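Local coordinates for odorant-binding protein 47 (Anopheles gambiae, PDB 3PM2) that binds hydrophobic odorants such as menthol, citronellal and indole, and is thought to carry them through the aqueous fluid around olfactory sensory dendrites, at residues Gly39-Lys42 / Arg43-Ala46; Ser65-Asn69 / Gly70-Arg74; Pro90-Asn93 / Lys94-Leu97. All blocks are in the same frame, centred on the assembly; numbering follows the deposited sequence.

Interaction 1 of 3, residues Gly39-Lys42 / Arg43-Ala46; sequences GQTK and RQMA
Gln40 and Gln44, one helical turn apart, are brought side by side by different first torsions: CG of Gln40 sits between its backbone N and carbonyl carbon (chi1 77°), whereas CG of Gln44 stands beside its own N, opposite the carbonyl carbon (chi1 -65°), and its chain runs out extended. The two side chains point the same way, their amide planes turned 56° apart, and NE2 of Gln40 comes to 3.7 Å from NE2 of Gln44 without bonding to it. A water joins them instead. It accepts from Gln40 NE2 at 3.0 Å and donates to Gln44 OE1 at 2.7 Å. A second donation, to Thr41 OG1 at 2.8 Å, means that three polar side chains of one helix face share one solvent molecule. Outside this group, Gln40 OE1 takes the backbone N-H of Gln128, Gln44 NE2 binds Glu127 and Thr41 OG1 bonds to the carbonyl of Trp37; with both ends of each amide engaged, its rotation is fixed. Along the backbone, two i to i+4 bonds hold the turn, from Gln44 N to Gln40 O at 2.9 Å and from Arg43 N to Gly39 O at 3.2 Å. The N-H of Met45 is shared weakly between the carbonyls of Thr41 and Lys42. Met45 bends at chi3, so that its CE lies 4.1 Å from CG of Lys42. Thr41 packs on Val56 and Gln40 on Cys55 of helix 55-63, while Met45 touches Leu6 and Leu173, near the two chain termini.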
# COMPACT_ATOMS: atom_id res chain seq x y z
N GLY A 39 -2.10 8.99 -12.14
CA GLY A 39 -3.11 9.41 -13.11
C GLY A 39 -4.06 8.27 -13.44
O GLY A 39 -5.27 8.36 -13.21
N GLN A 40 -3.50 7.17 -13.90
CA GLN A 40 -4.31 6.01 -14.22
C GLN A 40 -4.83 5.33 -12.96
O GLN A 40 -5.91 4.77 -13.01
CB GLN A 40 -3.64 5.06 -15.23
CG GLN A 40 -2.55 4.15 -14.69
CD GLN A 40 -2.54 2.84 -15.47
OE1 GLN A 40 -2.55 2.82 -16.72
NE2 GLN A 40 -2.50 1.71 -14.75
N THR A 41 -4.08 5.38 -11.84
CA THR A 41 -4.57 4.77 -10.59
C THR A 41 -5.90 5.41 -10.15
O THR A 41 -6.86 4.70 -9.80
CB THR A 41 -3.47 4.70 -9.53
OG1 THR A 41 -2.38 3.95 -10.10
CG2 THR A 41 -3.93 4.03 -8.23
N LYS A 42 -5.96 6.74 -10.22
CA LYS A 42 -7.18 7.50 -9.86
C LYS A 42 -8.30 7.14 -10.82
O LYS A 42 -9.43 6.95 -10.37
CB LYS A 42 -6.90 9.00 -9.84
CG LYS A 42 -6.05 9.39 -8.63
CD LYS A 42 -5.83 10.87 -8.52
CE LYS A 42 -5.52 11.23 -7.09
NZ LYS A 42 -5.14 12.67 -6.98
N ARG A 43 -8.00 6.99 -12.13
CA ARG A 43 -9.03 6.59 -13.10
C ARG A 43 -9.59 5.22 -12.73
O ARG A 43 -10.80 5.00 -12.80
CB ARG A 43 -8.46 6.56 -14.53
CG ARG A 43 -8.34 7.94 -15.15
CD ARG A 43 -8.29 7.89 -16.66
NE ARG A 43 -9.58 7.56 -17.27
CZ ARG A 43 -9.84 7.67 -18.57
NH1 ARG A 43 -8.90 8.10 -19.40
NH2 ARG A 43 -11.04 7.37 -19.04
N GLN A 44 -8.70 4.29 -12.35
CA GLN A 44 -9.10 2.92 -11.97
C GLN A 44 -9.96 2.88 -10.69
O GLN A 44 -10.72 1.93 -10.53
CB GLN A 44 -7.91 1.99 -11.87
CG GLN A 44 -7.18 1.76 -13.21
CD GLN A 44 -5.92 0.96 -12.99
OE1 GLN A 44 -5.22 1.14 -11.98
NE2 GLN A 44 -5.65 0.04 -13.89
N MET A 45 -9.88 3.90 -9.82
CA MET A 45 -10.76 3.95 -8.64
C MET A 45 -12.22 4.19 -9.02
O MET A 45 -13.10 4.01 -8.18
CB MET A 45 -10.38 5.12 -7.73
CG MET A 45 -9.19 4.88 -6.93
SD MET A 45 -8.91 6.42 -6.05
CE MET A 45 -7.18 6.38 -6.09
N ALA A 46 -12.48 4.71 -10.24
CA ALA A 46 -13.81 5.06 -10.73
C ALA A 46 -14.31 4.02 -11.74
O ALA A 46 -15.08 4.35 -12.65
CB ALA A 46 -13.77 6.45 -11.37
O HOH W 1 -2.54 1.67 -11.74

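Interaction 2 of 3, residues Ser65-Asn69 / Gly70-Arg74; sequences SLYSN and GKIDR
Tyr67 and Ile72 form the close-packed side of this short hairpin. They are a non-hydrogen-bonded antiparallel pair with both side chains on one face, crossing at about a right angle; CD1 of Ile72 lies in the plane of the tyrosine ring, at its edge, and is 3.9 Å from Tyr67 CB. With its CG opposite the backbone N (chi1 173°), the tyrosine runs along the hairpin toward the turn, where OH accepts a weak bond from Gly70 N at 3.0 Å. Asn69 N stands 3.9 Å above one ring face, displaced toward the rim. This face of the hairpin rests on Met61 of helix 55-63 and on Ile133 and Ser134 of helix 133-147, and Leu66 is buried nearby against Ala76, Leu77 and Leu80 of helix 74-85. The motif is a beta hairpin with a two-residue loop, a type I' turn from Ser68 to Lys71, with Asn69 and Gly70 at its corners and both at positive phi. Ser68 and Lys71 close it as a hydrogen-bonded pair. Ser68 N meets Lys71 O at 2.9 Å almost head-on, whereas Lys71 N reaches Ser68 O, also at 2.9 Å, from 50° above the carbonyl plane. At the far end from the turn, Asp73 N binds Leu66 O in the carbonyl plane (2.9 Å), and Asp73 OD1 accepts from Ala76 N, making Asp73 the N-cap of helix 74-85. The side chains of Ser68 and Lys71, by contrast, occupy the exposed face, where Lys71 bends at chi2 and leads off from the hairpin, and a water links Ser65 O to Asp73 OD2.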
# COMPACT_ATOMS: atom_id res chain seq x y z
N SER A 65 13.07 -5.24 -6.81
CA SER A 65 13.13 -6.62 -7.36
C SER A 65 12.29 -7.63 -6.55
O SER A 65 12.67 -8.80 -6.40
CB SER A 65 14.59 -7.08 -7.51
OG SER A 65 15.31 -6.24 -8.39
N LEU A 66 11.14 -7.18 -6.04
CA LEU A 66 10.29 -8.06 -5.22
C LEU A 66 9.20 -8.70 -6.01
O LEU A 66 8.60 -9.66 -5.52
CB LEU A 66 9.68 -7.30 -4.04
CG LEU A 66 10.65 -6.69 -3.03
CD1 LEU A 66 9.89 -6.01 -1.93
CD2 LEU A 66 11.53 -7.76 -2.39
N TYR A 67 8.90 -8.18 -7.20
CA TYR A 67 7.80 -8.68 -8.02
C TYR A 67 8.29 -9.56 -9.17
O TYR A 67 9.21 -9.18 -9.86
CB TYR A 67 6.93 -7.53 -8.54
CG TYR A 67 5.88 -7.99 -9.53
CD1 TYR A 67 4.78 -8.74 -9.10
CD2 TYR A 67 6.04 -7.80 -10.90
CE1 TYR A 67 3.85 -9.25 -10.02
CE2 TYR A 67 5.11 -8.28 -11.82
CZ TYR A 67 4.02 -9.00 -11.38
OH TYR A 67 3.12 -9.52 -12.27
N SER A 68 7.60 -10.70 -9.43
CA SER A 68 7.89 -11.57 -10.58
C SER A 68 6.66 -12.37 -10.99
O SER A 68 6.19 -13.17 -10.19
CB SER A 68 9.06 -12.49 -10.27
OG SER A 68 9.43 -13.19 -11.45
N ASN A 69 6.15 -12.18 -12.22
CA ASN A 69 5.02 -12.95 -12.75
C ASN A 69 3.96 -13.34 -11.70
O ASN A 69 3.79 -14.53 -11.41
CB ASN A 69 5.53 -14.23 -13.47
CG ASN A 69 6.25 -13.96 -14.77
OD1 ASN A 69 5.78 -13.20 -15.62
ND2 ASN A 69 7.39 -14.60 -14.95
N GLY A 70 3.33 -12.33 -11.11
CA GLY A 70 2.25 -12.50 -10.15
C GLY A 70 2.62 -12.91 -8.74
O GLY A 70 1.71 -13.22 -7.96
N LYS A 71 3.92 -12.87 -8.39
CA LYS A 71 4.36 -13.25 -7.06
C LYS A 71 5.23 -12.18 -6.44
O LYS A 71 6.00 -11.54 -7.15
CB LYS A 71 5.16 -14.57 -7.06
CG LYS A 71 4.41 -15.79 -7.59
CD LYS A 71 3.29 -16.27 -6.67
CE LYS A 71 2.56 -17.45 -7.28
NZ LYS A 71 1.42 -17.89 -6.45
N ILE A 72 5.14 -12.05 -5.11
CA ILE A 72 5.96 -11.14 -4.29
C ILE A 72 6.91 -12.00 -3.46
O ILE A 72 6.48 -13.00 -2.88
CB ILE A 72 5.10 -10.18 -3.42
CG1 ILE A 72 4.18 -9.25 -4.27
CG2 ILE A 72 5.97 -9.39 -2.40
CD1 ILE A 72 4.94 -8.17 -5.20
N ASP A 73 8.20 -11.63 -3.43
CA ASP A 73 9.21 -12.37 -2.68
C ASP A 73 9.07 -11.99 -1.21
O ASP A 73 9.57 -10.94 -0.79
CB ASP A 73 10.61 -12.03 -3.24
CG ASP A 73 11.80 -12.72 -2.59
OD1 ASP A 73 11.64 -13.25 -1.46
OD2 ASP A 73 12.90 -12.66 -3.16
N ARG A 74 8.35 -12.81 -0.44
CA ARG A 74 8.11 -12.55 0.98
C ARG A 74 9.41 -12.45 1.82
O ARG A 74 9.50 -11.60 2.70
CB ARG A 74 7.14 -13.58 1.58
CG ARG A 74 6.81 -13.30 3.03
CD ARG A 74 5.75 -14.22 3.55
NE ARG A 74 5.58 -14.02 4.98
CZ ARG A 74 4.55 -14.46 5.68
NH1 ARG A 74 3.57 -15.13 5.08
NH2 ARG A 74 4.48 -14.23 6.98
O HOH W 2 13.76 -10.53 -4.58

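Interaction 3 of 3, residues Pro90-Asn93 / Lys94-Leu97; sequences PEWN and KITL
Thr96 and Trp92 meet through a single carbonyl. Trp92 O accepts two bonds from the threonine, one from the backbone N at 2.9 Å and a shorter one from OG1 at 2.7 Å. The two donors approach from opposite faces of the carbonyl plane, each tilted about 30° from it. OG1 is placed for this by a first torsion of -59°, which sets it beside its own backbone N and turns it back over the preceding turn. Alongside, Ile95 packs against the indole. Its CG2 comes 3.8 Å from Trp92 CZ3, and its CD1 stands 4.2 Å above one face of the ring, toward the rim. Ile95 CG1 also lies close to the carbonyl of Glu91, to which Ile95 N bonds only weakly at 3.4 Å. On another flank of the helix, Leu97 N makes a shorter, nearly straight bond to Asn93 O (3.0 Å, 168° at the hydrogen), and the leucine CD1 lies 3.5 Å from Asn93 OD1, an apolar methyl beside an amide oxygen.

Around this core, a water accepts from Lys94 N and donates to Pro90 O, with a weak further bond to Glu91 O. Farther out, Trp92 packs on Pro22 and on Cys19 of the Cys19-Cys149 disulfide. Leu97 lies against Thr78 of helix 74-85, while Glu91 forms a salt bridge with Lys152. By turning its hydroxyl onto a carbonyl one turn back, Thr96 satisfies that polar group within its own helix, which is consistent with its burial against Tyr81 and Thr85 of helix 74-85 and against Pro22.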
# COMPACT_ATOMS: atom_id res chain seq x y z
N PRO A 90 11.48 -0.47 19.56
CA PRO A 90 11.50 -1.95 19.47
C PRO A 90 10.16 -2.61 19.23
O PRO A 90 10.13 -3.76 18.77
CB PRO A 90 12.14 -2.39 20.80
CG PRO A 90 11.95 -1.23 21.72
CD PRO A 90 11.99 -0.00 20.86
N GLU A 91 9.07 -1.90 19.49
CA GLU A 91 7.70 -2.37 19.23
C GLU A 91 7.49 -2.72 17.74
O GLU A 91 6.70 -3.61 17.43
CB GLU A 91 6.67 -1.31 19.61
CG GLU A 91 6.56 -1.07 21.11
CD GLU A 91 7.58 -0.13 21.74
OE1 GLU A 91 8.56 0.26 21.07
OE2 GLU A 91 7.42 0.16 22.94
N TRP A 92 8.19 -2.02 16.85
CA TRP A 92 8.04 -2.21 15.40
C TRP A 92 8.43 -3.56 14.83
O TRP A 92 7.85 -3.95 13.82
CB TRP A 92 8.67 -1.06 14.63
CG TRP A 92 7.90 0.24 14.77
CD1 TRP A 92 8.32 1.36 15.41
CD2 TRP A 92 6.61 0.54 14.22
NE1 TRP A 92 7.37 2.36 15.29
CE2 TRP A 92 6.30 1.87 14.60
CE3 TRP A 92 5.64 -0.20 13.51
CZ2 TRP A 92 5.10 2.50 14.23
CZ3 TRP A 92 4.45 0.43 13.14
CH2 TRP A 92 4.19 1.76 13.51
N ASN A 93 9.35 -4.31 15.48
CA ASN A 93 9.76 -5.63 15.00
C ASN A 93 8.56 -6.57 14.87
O ASN A 93 8.27 -7.04 13.76
CB ASN A 93 10.84 -6.25 15.89
CG ASN A 93 11.35 -7.56 15.36
OD1 ASN A 93 10.91 -8.64 15.78
ND2 ASN A 93 12.25 -7.49 14.40
N LYS A 94 7.84 -6.81 16.00
CA LYS A 94 6.66 -7.68 16.05
C LYS A 94 5.50 -7.13 15.25
O LYS A 94 4.81 -7.91 14.60
CB LYS A 94 6.21 -7.95 17.50
CG LYS A 94 5.44 -9.26 17.67
CD LYS A 94 6.38 -10.46 17.74
CE LYS A 94 6.03 -11.52 16.72
NZ LYS A 94 7.19 -12.40 16.42
N ILE A 95 5.25 -5.81 15.33
CA ILE A 95 4.16 -5.18 14.59
C ILE A 95 4.36 -5.44 13.10
O ILE A 95 3.43 -5.88 12.43
CB ILE A 95 4.05 -3.67 14.90
CG1 ILE A 95 3.66 -3.42 16.38
CG2 ILE A 95 3.06 -3.01 13.94
CD1 ILE A 95 3.62 -1.89 16.78
N THR A 96 5.60 -5.26 12.61
CA THR A 96 5.97 -5.47 11.20
C THR A 96 5.82 -6.92 10.80
O THR A 96 5.14 -7.19 9.80
CB THR A 96 7.36 -4.87 10.90
OG1 THR A 96 7.32 -3.47 11.19
CG2 THR A 96 7.78 -5.06 9.44
N LEU A 97 6.38 -7.86 11.58
CA LEU A 97 6.25 -9.29 11.28
C LEU A 97 4.76 -9.73 11.25
O LEU A 97 4.37 -10.41 10.31
CB LEU A 97 7.05 -10.14 12.27
CG LEU A 97 8.57 -10.03 12.16
CD1 LEU A 97 9.24 -10.59 13.41
CD2 LEU A 97 9.10 -10.79 10.93
O HOH W 3 8.74 -5.98 18.66

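The three contacts follow one another along the chain, each local. Interaction 1 lies near the C-terminal end of helix 27-44, interaction 2 is the hairpin 67-68/71-72 between helices 55-63 and 74-85, and interaction 3 lies at the N-terminal part of helix 92-109. Interactions 1 and 3 lie on opposite sides of the chain's centre, their own centres 33 Å apart. Interaction 2 has its centre 23 Å from each, and its nearest atoms come within about 5 Å of interaction 3 without touching. Helix 55-63 borders interactions 1 and 2, and helix 74-85 borders interactions 2 and 3; these shared neighbours tie the three sites into one helical framework in this disulfide-linked odorant-binding protein.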